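Putative cytochrome P450 154A1 (PDB 1ODO) belongs to the cytochrome P450 family of haem proteins and holds a protoporphyrin IX with its iron together with 4-phenyl-1H-imidazole. Local coordinates at residues A[249-252]-A[253-257]. Residues are numbered along the deposited sequence; the frame is centred on the assembly and turned at random.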
ATOM      1  N   ASN A 249      -5.862  -1.661  -4.725  1.00 13.70           N
ATOM      2  CA  ASN A 249      -6.048  -0.296  -5.193  1.00 12.76           C
ATOM      3  C   ASN A 249      -5.290   0.054  -6.459  1.00 12.92           C
ATOM      4  O   ASN A 249      -5.731   0.900  -7.240  1.00 13.35           O
ATOM      5  CB  ASN A 249      -5.706   0.677  -4.070  1.00 14.73           C
ATOM      6  CG  ASN A 249      -6.650   0.535  -2.903  1.00 16.73           C
ATOM      7  OD1 ASN A 249      -7.866   0.457  -3.090  1.00 18.39           O
ATOM      8  ND2 ASN A 249      -6.105   0.495  -1.693  1.00 18.55           N
ATOM      9  N   VAL A 250      -4.148  -0.588  -6.671  1.00 11.02           N
ATOM     10  CA  VAL A 250      -3.371  -0.313  -7.866  1.00 11.68           C
ATOM     11  C   VAL A 250      -4.130  -0.914  -9.047  1.00 11.71           C
ATOM     12  O   VAL A 250      -4.220  -0.308 -10.111  1.00 10.77           O
ATOM     13  CB  VAL A 250      -1.969  -0.940  -7.790  1.00 11.85           C
ATOM     14  CG1 VAL A 250      -1.159  -0.535  -9.011  1.00 13.18           C
ATOM     15  CG2 VAL A 250      -1.266  -0.492  -6.514  1.00 12.77           C
ATOM     16  N   ILE A 251      -4.684  -2.108  -8.857  1.00 12.27           N
ATOM     17  CA  ILE A 251      -5.438  -2.761  -9.928  1.00 12.81           C
ATOM     18  C   ILE A 251      -6.667  -1.902 -10.235  1.00 13.27           C
ATOM     19  O   ILE A 251      -7.006  -1.662 -11.393  1.00 13.52           O
ATOM     20  CB  ILE A 251      -5.879  -4.182  -9.509  1.00 14.38           C
ATOM     21  CG1 ILE A 251      -4.638  -5.066  -9.323  1.00 14.44           C
ATOM     22  CG2 ILE A 251      -6.828  -4.770 -10.559  1.00 15.32           C
ATOM     23  CD1 ILE A 251      -4.932  -6.491  -8.865  1.00 15.62           C
ATOM     24  N   ASP A 252      -7.320  -1.446  -9.171  1.00 13.40           N
ATOM     25  CA  ASP A 252      -8.510  -0.603  -9.243  1.00 12.67           C
ATOM     26  C   ASP A 252      -8.213   0.647 -10.076  1.00 14.57           C
ATOM     27  O   ASP A 252      -8.851   0.897 -11.103  1.00 13.52           O
ATOM     28  CB  ASP A 252      -8.909  -0.207  -7.808  1.00 13.06           C
ATOM     29  CG  ASP A 252     -10.032   0.834  -7.747  1.00 13.61           C
ATOM     30  OD1 ASP A 252     -10.161   1.667  -8.666  1.00 17.67           O
ATOM     31  OD2 ASP A 252     -10.778   0.834  -6.746  1.00 15.31           O
ATOM     32  N   GLN A 253      -7.233   1.427  -9.628  1.00 13.64           N
ATOM     33  CA  GLN A 253      -6.849   2.653 -10.315  1.00 12.89           C
ATOM     34  C   GLN A 253      -6.377   2.456 -11.753  1.00 13.34           C
ATOM     35  O   GLN A 253      -6.745   3.234 -12.634  1.00 13.99           O
ATOM     36  CB  GLN A 253      -5.773   3.381  -9.511  1.00 14.51           C
ATOM     37  CG  GLN A 253      -6.226   3.836  -8.126  1.00 14.42           C
ATOM     38  CD  GLN A 253      -7.253   4.962  -8.165  1.00 16.50           C
ATOM     39  OE1 GLN A 253      -7.636   5.438  -9.233  1.00 14.99           O
ATOM     40  NE2 GLN A 253      -7.703   5.390  -6.991  1.00 17.48           N
ATOM     41  N   ALA A 254      -5.573   1.424 -12.001  1.00 12.47           N
ATOM     42  CA  ALA A 254      -5.080   1.176 -13.354  1.00 13.51           C
ATOM     43  C   ALA A 254      -6.245   0.888 -14.295  1.00 13.88           C
ATOM     44  O   ALA A 254      -6.338   1.463 -15.375  1.00 14.93           O
ATOM     45  CB  ALA A 254      -4.095   0.004 -13.357  1.00 10.83           C
ATOM     46  N   VAL A 255      -7.137  -0.006 -13.882  1.00 13.28           N
ATOM     47  CA  VAL A 255      -8.282  -0.344 -14.715  1.00 14.35           C
ATOM     48  C   VAL A 255      -9.183   0.867 -14.921  1.00 13.46           C
ATOM     49  O   VAL A 255      -9.566   1.176 -16.047  1.00 13.73           O
ATOM     50  CB  VAL A 255      -9.115  -1.488 -14.095  1.00 13.93           C
ATOM     51  CG1 VAL A 255     -10.362  -1.739 -14.935  1.00 16.80           C
ATOM     52  CG2 VAL A 255      -8.278  -2.748 -14.019  1.00 13.54           C
ATOM     53  N   HIS A 256      -9.511   1.557 -13.835  1.00 14.75           N
ATOM     54  CA  HIS A 256     -10.373   2.730 -13.924  1.00 15.61           C
ATOM     55  C   HIS A 256      -9.813   3.787 -14.871  1.00 15.66           C
ATOM     56  O   HIS A 256     -10.561   4.420 -15.617  1.00 15.46           O
ATOM     57  CB  HIS A 256     -10.600   3.335 -12.536  1.00 14.35           C
ATOM     58  CG  HIS A 256     -11.611   4.440 -12.522  1.00 17.81           C
ATOM     59  ND1 HIS A 256     -11.275   5.762 -12.712  1.00 17.38           N
ATOM     60  CD2 HIS A 256     -12.957   4.410 -12.386  1.00 17.51           C
ATOM     61  CE1 HIS A 256     -12.370   6.500 -12.696  1.00 18.39           C
ATOM     62  NE2 HIS A 256     -13.406   5.703 -12.500  1.00 17.93           N
ATOM     63  N   THR A 257      -8.499   3.980 -14.844  1.00 15.02           N
ATOM     64  CA  THR A 257      -7.881   4.966 -15.716  1.00 15.66           C
ATOM     65  C   THR A 257      -8.028   4.543 -17.176  1.00 16.67           C
ATOM     66  O   THR A 257      -8.383   5.352 -18.034  1.00 16.89           O
ATOM     67  CB  THR A 257      -6.389   5.148 -15.382  1.00 17.25           C
ATOM     68  OG1 THR A 257      -6.264   5.754 -14.091  1.00 19.22           O
ATOM     69  CG2 THR A 257      -5.708   6.035 -16.409  1.00 16.34           C
TER
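The C-terminal half of the long P450 helix that passes over the haem, here helix 247-260, forms a largely buried, two-turn run in which N249, V250, I251 and D252 pair in succession with Q253, A254, V255 and H256. Four consecutive i to i+4 backbone bonds hold it: Q253 N to N249 O at 2.9 Å, A254 N to V250 O, V255 N to I251 O, and H256 N to D252 O, also 2.9 Å. The first is almost straight at its hydrogen (172°); the last lies nearly on the line of the D252 C=O.

Apolar side chains make one ridge of the helix. I251 CG2 meets V255 CG2 at 4.3 Å, and that same V255 methyl also sits 3.1 Å from I251 O. I251 packs on V364 and V255 on L368 and L371 of helix 357-374, while A145 and L140 of helix 140-145 meet I251 and V255 respectively. V250, next to I251, reaches the haem.

Polar side chains occupy another face. D252 lays its carboxylate beside its own carbonyl carbon, and OD1 passes 4.2 Å from H256 CB. OD2 forms a salt bridge with R141, which also donates to N249 OD1, while OD1 is hydrogen-bonded to H398 ND1, and the H398 ring meets that of H256 with the planes about 30° apart. With CG anti to its own carbonyl carbon and beside its backbone N (chi1 -63°), Q253 brings CG to 3.1 Å from N249 O.

The buried D252 carboxylate thus has a partner for each oxygen, and the nearby R141 would probably favour its charged form. Helix 247-260 is consequently held by one salt bridge and hydrogen bonds on its polar face and by aliphatic contact on another, with the haem touching its earlier end.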